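Local coordinates for centrosomal protein of 104 kDa (Homo sapiens, PDB 5LPH) that binds tubulin and is required for ciliogenesis and for structural integrity at the ciliary tip, represented here by its TOG domain of HEAT-type helices, at residues A[53-58]-A[64-69]; A[136-141]-A[176-181]; A[220-225]-A[242-247]. All coordinates share one frame; numbering follows the deposited sequence.

Interaction 1 (A[53-58]-A[64-69]); sequences AEAYCK and EDALLA
The Ala66 methyl sits at the centre of this contact: it comes to 3.7 Å from the CB of Glu54, and Ala55 closes round it from the side. The Ala66 CB lies 3.8 Å from the backbone N of Ala55 and 4.2 Å from its CB, and the CA atoms of Ala55 and Ala66 stand just 5.6 Å apart. Two helices can come this close because the side chains at the meeting point are so short.

Beyond the methyls lies a polar margin. The Glu54 chain, extended beyond CG, runs over Ala66 and brings its OE2 within 3.0 Å of Asp65 OD2. Asp65 reaches this place because its CG lies anti to the backbone N (chi1 -173°). The carboxylate planes are turned 57° apart, and two acceptors meet there, so this is a like-charge encounter, one that would tend to raise the pKa of at least one acid. Asp65 is exposed, and solvent probably softens the repulsion. With a glycine here in place of Glu54, the CB resting on Ala66 would be lost, which is likely to open a gap beside that methyl.

The two segments belong to consecutive, roughly antiparallel helices, 49-56 and 60-76, joined by a tight turn that starts when Cys57 leaves the helical conformation; Arg63 of helix 60-76 reaches back with NH1 to bond Cys57 O. This is a helical hairpin near the start of the TOG domain. On its flank Ala55 touches Leu96 of helix 83-100, while Leu67, one residue past Ala66, packs against Val108 and Leu115 of helix 106-126.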
loop_
_atom_site.group_PDB
_atom_site.type_symbol
_atom_site.label_atom_id
_atom_site.label_comp_id
_atom_site.label_asym_id
_atom_site.label_seq_id
_atom_site.Cartn_x
_atom_site.Cartn_y
_atom_site.Cartn_z
ATOM N N ALA A 53 16.206 -2.555 -20.489
ATOM C CA ALA A 53 16.471 -3.958 -20.827
ATOM C C ALA A 53 16.998 -4.750 -19.623
ATOM O O ALA A 53 16.548 -5.861 -19.382
ATOM C CB ALA A 53 17.453 -4.052 -21.989
ATOM N N GLU A 54 17.948 -4.169 -18.889
ATOM C CA GLU A 54 18.422 -4.726 -17.613
ATOM C C GLU A 54 17.266 -5.042 -16.654
ATOM O O GLU A 54 17.169 -6.156 -16.128
ATOM C CB GLU A 54 19.350 -3.748 -16.894
ATOM C CG GLU A 54 20.823 -3.800 -17.240
ATOM C CD GLU A 54 21.639 -3.064 -16.187
ATOM O OE1 GLU A 54 21.539 -1.819 -16.144
ATOM O OE2 GLU A 54 22.347 -3.727 -15.389
ATOM N N ALA A 55 16.400 -4.049 -16.443
ATOM C CA ALA A 55 15.250 -4.168 -15.536
ATOM C C ALA A 55 14.251 -5.249 -15.931
ATOM O O ALA A 55 13.617 -5.834 -15.060
ATOM C CB ALA A 55 14.537 -2.826 -15.408
ATOM N N TYR A 56 14.113 -5.505 -17.232
ATOM C CA TYR A 56 13.168 -6.505 -17.759
ATOM C C TYR A 56 13.720 -7.925 -17.913
ATOM O O TYR A 56 12.943 -8.860 -18.122
ATOM C CB TYR A 56 12.629 -6.058 -19.127
ATOM C CG TYR A 56 11.360 -5.239 -19.055
ATOM C CD1 TYR A 56 11.397 -3.889 -18.715
ATOM C CD2 TYR A 56 10.126 -5.806 -19.349
ATOM C CE1 TYR A 56 10.240 -3.133 -18.654
ATOM C CE2 TYR A 56 8.958 -5.055 -19.291
ATOM C CZ TYR A 56 9.024 -3.718 -18.938
ATOM O OH TYR A 56 7.892 -2.952 -18.872
ATOM N N CYS A 57 15.036 -8.102 -17.833
ATOM C CA CYS A 57 15.644 -9.380 -18.224
ATOM C C CYS A 57 15.538 -10.456 -17.135
ATOM O O CYS A 57 15.155 -10.181 -15.992
ATOM C CB CYS A 57 17.097 -9.173 -18.646
ATOM S SG CYS A 57 18.254 -8.996 -17.290
ATOM N N LYS A 58 15.900 -11.680 -17.507
ATOM C CA LYS A 58 15.716 -12.859 -16.656
ATOM C C LYS A 58 16.816 -13.079 -15.611
ATOM O O LYS A 58 16.751 -14.048 -14.864
ATOM C CB LYS A 58 15.565 -14.108 -17.533
ATOM C CG LYS A 58 14.215 -14.196 -18.223
ATOM C CD LYS A 58 14.205 -15.296 -19.273
ATOM C CE LYS A 58 12.842 -15.430 -19.937
ATOM N NZ LYS A 58 12.901 -16.398 -21.065
ATOM N N GLU A 64 18.438 -6.132 -10.286
ATOM C CA GLU A 64 18.856 -5.417 -9.079
ATOM C C GLU A 64 19.781 -4.249 -9.412
ATOM O O GLU A 64 19.599 -3.149 -8.890
ATOM C CB GLU A 64 19.560 -6.347 -8.086
ATOM C CG GLU A 64 19.667 -5.749 -6.686
ATOM C CD GLU A 64 20.804 -6.300 -5.835
ATOM O OE1 GLU A 64 21.774 -6.881 -6.369
ATOM O OE2 GLU A 64 20.732 -6.120 -4.601
ATOM N N ASP A 65 20.772 -4.504 -10.263
ATOM C CA ASP A 65 21.748 -3.488 -10.667
ATOM C C ASP A 65 21.104 -2.280 -11.361
ATOM O O ASP A 65 21.519 -1.147 -11.134
ATOM C CB ASP A 65 22.807 -4.103 -11.591
ATOM C CG ASP A 65 23.929 -3.138 -11.914
ATOM O OD1 ASP A 65 24.699 -2.806 -10.988
ATOM O OD2 ASP A 65 24.035 -2.719 -13.088
ATOM N N ALA A 66 20.102 -2.533 -12.199
ATOM C CA ALA A 66 19.349 -1.465 -12.854
ATOM C C ALA A 66 18.721 -0.513 -11.835
ATOM O O ALA A 66 18.824 0.702 -11.981
ATOM C CB ALA A 66 18.273 -2.044 -13.752
ATOM N N LEU A 67 18.087 -1.076 -10.805
ATOM C CA LEU A 67 17.435 -0.279 -9.762
ATOM C C LEU A 67 18.430 0.501 -8.917
ATOM O O LEU A 67 18.184 1.660 -8.598
ATOM C CB LEU A 67 16.531 -1.151 -8.886
ATOM C CG LEU A 67 15.334 -1.718 -9.654
ATOM C CD1 LEU A 67 14.704 -2.888 -8.916
ATOM C CD2 LEU A 67 14.292 -0.648 -9.912
ATOM N N LEU A 68 19.550 -0.125 -8.564
ATOM C CA LEU A 68 20.618 0.564 -7.823
ATOM C C LEU A 68 21.318 1.630 -8.678
ATOM O O LEU A 68 21.688 2.675 -8.163
ATOM C CB LEU A 68 21.644 -0.433 -7.264
ATOM C CG LEU A 68 21.142 -1.513 -6.285
ATOM C CD1 LEU A 68 22.284 -2.440 -5.878
ATOM C CD2 LEU A 68 20.470 -0.914 -5.054
ATOM N N ALA A 69 21.495 1.366 -9.970
ATOM C CA ALA A 69 22.051 2.360 -10.905
ATOM C C ALA A 69 21.122 3.565 -11.067
ATOM O O ALA A 69 21.569 4.712 -11.089
ATOM C CB ALA A 69 22.313 1.729 -12.265
#

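Interaction 2 (A[136-141]-A[176-181]); sequences HCVERT and LQIIPS
Val138 and Ile178 meet through the branches that their first torsions send toward each other: CG1 of Val138 is anti to its own backbone N (chi1 170°), and Ile178 likewise holds CG2 anti to its own N. These two methyls touch at 3.7 Å, the nearest approach between the segments, in a purely apolar contact between helices of a HEAT-type stack within the TOG domain. The contact lies at the edge of the HEAT repeat 141-179, with Val138 just before its start and Ile179 at its end.

The same Val138 methyl also serves Ile179. There the CG1 of Val138 lies 4.1 Å from the CG1 of Ile179, and the two side chains run at about a right angle. One valine branch is thus held in the notch between two neighbouring isoleucines. At the outer border the aliphatic part of Glu139 joins in, its CG 4.4 Å from the CG2 of Ile178, while the residue itself stays at the exposed side.

Ile178 and Ile179 are delivered by a turn. Gln177, with positive phi, breaks the path between helix 171-174 and helix 178-183. Ile178 also rests on Ala135, and Ile179 faces inward onto Ile164, Met167 and Ala168 of helix 154-169. On another side of helix 131-147, Cys137 packs against Leu90 and Val94 of helix 83-100 and Ile119 of helix 106-126.

Within helix 131-147, a turn beyond Cys137, the Thr141 hydroxyl folds back on the backbone: OG1 donates to the Cys137 O at 2.7 Å, meeting the C=O at 143° and tilted 28° from the carbonyl plane.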
loop_
_atom_site.group_PDB
_atom_site.type_symbol
_atom_site.label_atom_id
_atom_site.label_comp_id
_atom_site.label_asym_id
_atom_site.label_seq_id
_atom_site.Cartn_x
_atom_site.Cartn_y
_atom_site.Cartn_z
ATOM N N HIS A 136 1.519 10.765 -7.177
ATOM C CA HIS A 136 1.770 9.833 -8.281
ATOM C C HIS A 136 2.596 8.602 -7.840
ATOM O O HIS A 136 2.236 7.475 -8.168
ATOM C CB HIS A 136 2.441 10.552 -9.457
ATOM C CG HIS A 136 2.693 9.664 -10.634
ATOM N ND1 HIS A 136 1.714 9.337 -11.548
ATOM C CD2 HIS A 136 3.813 9.017 -11.031
ATOM C CE1 HIS A 136 2.223 8.533 -12.465
ATOM N NE2 HIS A 136 3.495 8.326 -12.173
ATOM N N CYS A 137 3.673 8.827 -7.087
ATOM C CA CYS A 137 4.481 7.733 -6.533
ATOM C C CYS A 137 3.646 6.778 -5.694
ATOM O O CYS A 137 3.714 5.557 -5.857
ATOM C CB CYS A 137 5.617 8.276 -5.669
ATOM S SG CYS A 137 6.841 9.230 -6.584
ATOM N N VAL A 138 2.837 7.356 -4.814
ATOM C CA VAL A 138 2.007 6.586 -3.900
ATOM C C VAL A 138 0.919 5.802 -4.646
ATOM O O VAL A 138 0.767 4.598 -4.419
ATOM C CB VAL A 138 1.410 7.503 -2.807
ATOM C CG1 VAL A 138 0.353 6.780 -1.992
ATOM C CG2 VAL A 138 2.519 8.003 -1.893
ATOM N N GLU A 139 0.183 6.469 -5.534
ATOM C CA GLU A 139 -0.944 5.837 -6.249
ATOM C C GLU A 139 -0.528 4.698 -7.182
ATOM O O GLU A 139 -1.270 3.735 -7.349
ATOM C CB GLU A 139 -1.753 6.880 -7.041
ATOM C CG GLU A 139 -2.498 7.884 -6.168
ATOM C CD GLU A 139 -2.988 9.119 -6.924
ATOM O OE1 GLU A 139 -2.271 9.593 -7.831
ATOM O OE2 GLU A 139 -4.082 9.640 -6.595
ATOM N N ARG A 140 0.645 4.820 -7.796
ATOM C CA ARG A 140 1.149 3.788 -8.710
ATOM C C ARG A 140 1.791 2.587 -8.023
ATOM O O ARG A 140 1.892 1.536 -8.651
ATOM C CB ARG A 140 2.154 4.393 -9.699
ATOM C CG ARG A 140 1.595 5.473 -10.619
ATOM C CD ARG A 140 0.451 4.973 -11.483
ATOM N NE ARG A 140 0.863 3.932 -12.424
ATOM C CZ ARG A 140 0.035 3.107 -13.072
ATOM N NH1 ARG A 140 -1.283 3.149 -12.879
ATOM N NH2 ARG A 140 0.533 2.217 -13.922
ATOM N N THR A 141 2.224 2.734 -6.765
ATOM C CA THR A 141 2.965 1.680 -6.055
ATOM C C THR A 141 2.209 0.999 -4.921
ATOM O O THR A 141 2.354 -0.211 -4.751
ATOM C CB THR A 141 4.299 2.202 -5.494
ATOM O OG1 THR A 141 4.059 3.260 -4.562
ATOM C CG2 THR A 141 5.188 2.698 -6.619
ATOM N N LEU A 176 -1.633 13.760 2.371
ATOM C CA LEU A 176 -2.488 13.467 1.211
ATOM C C LEU A 176 -3.691 12.577 1.501
ATOM O O LEU A 176 -4.614 12.526 0.685
ATOM C CB LEU A 176 -1.669 12.816 0.095
ATOM C CG LEU A 176 -0.541 13.667 -0.494
ATOM C CD1 LEU A 176 0.456 12.793 -1.237
ATOM C CD2 LEU A 176 -1.109 14.741 -1.411
ATOM N N GLN A 177 -3.660 11.854 2.623
ATOM C CA GLN A 177 -4.760 10.967 3.041
ATOM C C GLN A 177 -5.079 9.823 2.065
ATOM O O GLN A 177 -6.199 9.296 2.052
ATOM C CB GLN A 177 -6.039 11.775 3.325
ATOM C CG GLN A 177 -5.859 12.941 4.282
ATOM C CD GLN A 177 -7.163 13.668 4.578
ATOM O OE1 GLN A 177 -8.243 13.242 4.154
ATOM N NE2 GLN A 177 -7.067 14.778 5.306
ATOM N N ILE A 178 -4.087 9.409 1.284
ATOM C CA ILE A 178 -4.295 8.431 0.215
ATOM C C ILE A 178 -4.292 6.994 0.750
ATOM O O ILE A 178 -5.163 6.199 0.387
ATOM C CB ILE A 178 -3.230 8.597 -0.897
ATOM C CG1 ILE A 178 -3.420 9.943 -1.609
ATOM C CG2 ILE A 178 -3.306 7.465 -1.913
ATOM C CD1 ILE A 178 -2.201 10.398 -2.380
ATOM N N ILE A 179 -3.312 6.661 1.590
ATOM C CA ILE A 179 -3.099 5.266 2.011
ATOM C C ILE A 179 -4.261 4.698 2.831
ATOM O O ILE A 179 -4.681 3.571 2.568
ATOM C CB ILE A 179 -1.712 5.055 2.688
ATOM C CG1 ILE A 179 -0.628 5.112 1.601
ATOM C CG2 ILE A 179 -1.637 3.723 3.437
ATOM C CD1 ILE A 179 0.796 5.221 2.100
ATOM N N PRO A 180 -4.785 5.466 3.813
ATOM C CA PRO A 180 -5.980 5.008 4.529
ATOM C C PRO A 180 -7.153 4.619 3.629
ATOM O O PRO A 180 -7.867 3.671 3.936
ATOM C CB PRO A 180 -6.326 6.209 5.407
ATOM C CG PRO A 180 -4.989 6.766 5.753
ATOM C CD PRO A 180 -4.183 6.634 4.487
ATOM N N SER A 181 -7.325 5.326 2.517
ATOM C CA SER A 181 -8.393 5.029 1.565
ATOM C C SER A 181 -8.268 3.666 0.873
ATOM O O SER A 181 -9.279 3.076 0.509
ATOM C CB SER A 181 -8.488 6.145 0.525
ATOM O OG SER A 181 -9.455 5.838 -0.458
#

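Interaction 3 (A[220-225]-A[242-247]); sequences DNVMKF and VRIILD
Met223, present as selenomethionine in the crystal, lays its terminal CE against the CG1 of Ile245 at 4.0 Å. The chain is bent at both chi2 (-64°) and chi3 (-44°), so it hooks round instead of reaching straight out, and it crosses the isoleucine at about a right angle. The CA atoms of this pair are the nearest across the two segments, 7.1 Å apart.

One residue back, Val222 makes the second contact: its CG1 lies 4.5 Å from the CG2 of Ile244, a looser touch between methyls. Val222 and Met223 on one helix thus meet Ile244 and Ile245 on the other through carbon alone, and all four residues are buried.

Both segments lie in the HEAT repeat 216-252, where helices 219-229 and 235-252 run roughly antiparallel. The contact forms part of the apolar interface of that helical pair within the TOG domain.

Outside it, each helix has further neighbours. Ile245 is also in contact with Ile276 and Phe280 of helix 271-283, whereas Phe225 turns to Met200 and Leu203 of helix 193-210. Met223 in addition touches Tyr259, whose hydroxyl hydrogen-bonds to Asp220 at the surface.

Within each segment the helix is regular: Lys224 N bonds to Asp220 O at 3.0 Å and Leu246 N to Val242 O at 3.0 Å.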
loop_
_atom_site.group_PDB
_atom_site.type_symbol
_atom_site.label_atom_id
_atom_site.label_comp_id
_atom_site.label_asym_id
_atom_site.label_seq_id
_atom_site.Cartn_x
_atom_site.Cartn_y
_atom_site.Cartn_z
ATOM N N ASP A 220 -17.222 6.712 9.277
ATOM C CA ASP A 220 -17.992 6.237 8.123
ATOM C C ASP A 220 -17.301 5.113 7.331
ATOM O O ASP A 220 -17.841 4.015 7.250
ATOM C CB ASP A 220 -18.372 7.406 7.194
ATOM C CG ASP A 220 -19.422 7.019 6.167
ATOM O OD1 ASP A 220 -20.523 6.603 6.566
ATOM O OD2 ASP A 220 -19.151 7.129 4.958
ATOM N N ASN A 221 -16.116 5.371 6.778
ATOM C CA ASN A 221 -15.419 4.346 5.956
ATOM C C ASN A 221 -14.854 3.155 6.757
ATOM O O ASN A 221 -14.850 2.025 6.269
ATOM C CB ASN A 221 -14.376 4.960 4.989
ATOM C CG ASN A 221 -13.247 5.703 5.690
ATOM O OD1 ASN A 221 -12.906 5.430 6.840
ATOM N ND2 ASN A 221 -12.659 6.659 4.985
ATOM N N VAL A 222 -14.429 3.394 7.995
ATOM C CA VAL A 222 -13.962 2.306 8.880
ATOM C C VAL A 222 -15.084 1.306 9.222
ATOM O O VAL A 222 -14.899 0.088 9.127
ATOM C CB VAL A 222 -13.329 2.877 10.177
ATOM C CG1 VAL A 222 -13.085 1.792 11.220
ATOM C CG2 VAL A 222 -12.033 3.625 9.875
HETATM N N MSE A 223 -16.238 1.825 9.635
HETATM C CA MSE A 223 -17.383 0.978 10.037
HETATM C C MSE A 223 -17.999 0.293 8.850
HETATM O O MSE A 223 -18.356 -0.882 8.926
HETATM C CB MSE A 223 -18.449 1.812 10.759
HETATM C CG MSE A 223 -17.979 2.324 12.124
HETATM SE SE MSE A 223 -17.607 0.873 13.408
HETATM C CE MSE A 223 -19.171 -0.280 13.076
ATOM N N LYS A 224 -18.138 1.032 7.749
ATOM C CA LYS A 224 -18.578 0.483 6.456
ATOM C C LYS A 224 -17.738 -0.744 6.083
ATOM O O LYS A 224 -18.291 -1.773 5.716
ATOM C CB LYS A 224 -18.486 1.583 5.385
ATOM C CG LYS A 224 -18.779 1.260 3.917
ATOM C CD LYS A 224 -19.709 0.119 3.592
ATOM C CE LYS A 224 -20.076 0.108 2.111
ATOM N NZ LYS A 224 -20.564 -1.226 1.666
ATOM N N PHE A 225 -16.415 -0.629 6.212
ATOM C CA PHE A 225 -15.481 -1.749 5.963
ATOM C C PHE A 225 -15.655 -2.911 6.944
ATOM O O PHE A 225 -15.763 -4.075 6.537
ATOM C CB PHE A 225 -14.019 -1.243 6.008
ATOM C CG PHE A 225 -12.979 -2.333 5.892
ATOM C CD1 PHE A 225 -12.663 -2.875 4.654
ATOM C CD2 PHE A 225 -12.307 -2.815 7.021
ATOM C CE1 PHE A 225 -11.709 -3.881 4.543
ATOM C CE2 PHE A 225 -11.354 -3.819 6.913
ATOM C CZ PHE A 225 -11.052 -4.352 5.673
ATOM N N VAL A 242 -15.020 -8.069 14.371
ATOM C CA VAL A 242 -15.620 -7.910 15.699
ATOM C C VAL A 242 -14.686 -7.084 16.588
ATOM O O VAL A 242 -15.115 -6.095 17.179
ATOM C CB VAL A 242 -15.953 -9.282 16.345
ATOM C CG1 VAL A 242 -16.292 -9.145 17.826
ATOM C CG2 VAL A 242 -17.095 -9.967 15.600
ATOM N N ARG A 243 -13.413 -7.480 16.648
ATOM C CA ARG A 243 -12.400 -6.777 17.457
ATOM C C ARG A 243 -12.233 -5.288 17.111
ATOM O O ARG A 243 -12.044 -4.469 18.009
ATOM C CB ARG A 243 -11.042 -7.489 17.368
ATOM C CG ARG A 243 -10.985 -8.833 18.094
ATOM C CD ARG A 243 -9.744 -9.636 17.731
ATOM N NE ARG A 243 -8.511 -8.996 18.211
ATOM C CZ ARG A 243 -7.430 -8.773 17.458
ATOM N NH1 ARG A 243 -7.399 -9.145 16.181
ATOM N NH2 ARG A 243 -6.363 -8.181 17.988
ATOM N N ILE A 244 -12.309 -4.943 15.824
ATOM C CA ILE A 244 -12.220 -3.535 15.382
ATOM C C ILE A 244 -13.475 -2.744 15.756
ATOM O O ILE A 244 -13.376 -1.595 16.197
ATOM C CB ILE A 244 -11.956 -3.403 13.864
ATOM C CG1 ILE A 244 -10.590 -4.008 13.525
ATOM C CG2 ILE A 244 -12.000 -1.936 13.426
ATOM C CD1 ILE A 244 -10.246 -4.012 12.052
ATOM N N ILE A 245 -14.643 -3.358 15.586
ATOM C CA ILE A 245 -15.913 -2.726 15.971
ATOM C C ILE A 245 -15.933 -2.404 17.475
ATOM O O ILE A 245 -16.349 -1.306 17.859
ATOM C CB ILE A 245 -17.134 -3.596 15.565
ATOM C CG1 ILE A 245 -17.275 -3.615 14.037
ATOM C CG2 ILE A 245 -18.427 -3.066 16.182
ATOM C CD1 ILE A 245 -18.061 -4.790 13.505
ATOM N N LEU A 246 -15.472 -3.346 18.306
ATOM C CA LEU A 246 -15.387 -3.129 19.758
ATOM C C LEU A 246 -14.404 -2.004 20.117
ATOM O O LEU A 246 -14.692 -1.199 21.001
ATOM C CB LEU A 246 -15.014 -4.422 20.500
ATOM C CG LEU A 246 -15.989 -5.605 20.439
ATOM C CD1 LEU A 246 -15.388 -6.826 21.121
ATOM C CD2 LEU A 246 -17.334 -5.270 21.066
ATOM N N ASP A 247 -13.259 -1.947 19.431
ATOM C CA ASP A 247 -12.287 -0.848 19.608
ATOM C C ASP A 247 -12.866 0.518 19.232
ATOM O O ASP A 247 -12.572 1.516 19.892
ATOM C CB ASP A 247 -10.997 -1.094 18.804
ATOM C CG ASP A 247 -10.074 -2.136 19.447
ATOM O OD1 ASP A 247 -10.303 -2.550 20.603
ATOM O OD2 ASP A 247 -9.091 -2.535 18.786
#

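How the interactions relate
The three contacts follow one another along the chain and along the elongated, all-helical TOG domain. Interaction 1 lies near the start, interaction 2 close to the middle, about 7 Å from the centre of the chain, and interaction 3 on the other side of that centre. Centres are about 25 Å apart between interactions 1 and 2, 22 Å between 2 and 3, and 42 Å between 1 and 3; none touches another. They share no helix, but helices 83-100 and 106-126 flank both interaction 1 and interaction 2. Interactions 1 and 3 each join consecutive helices, interaction 2 more distant ones; the three are spread along much of the domain, consistent with a HEAT-type stack serving tubulin binding.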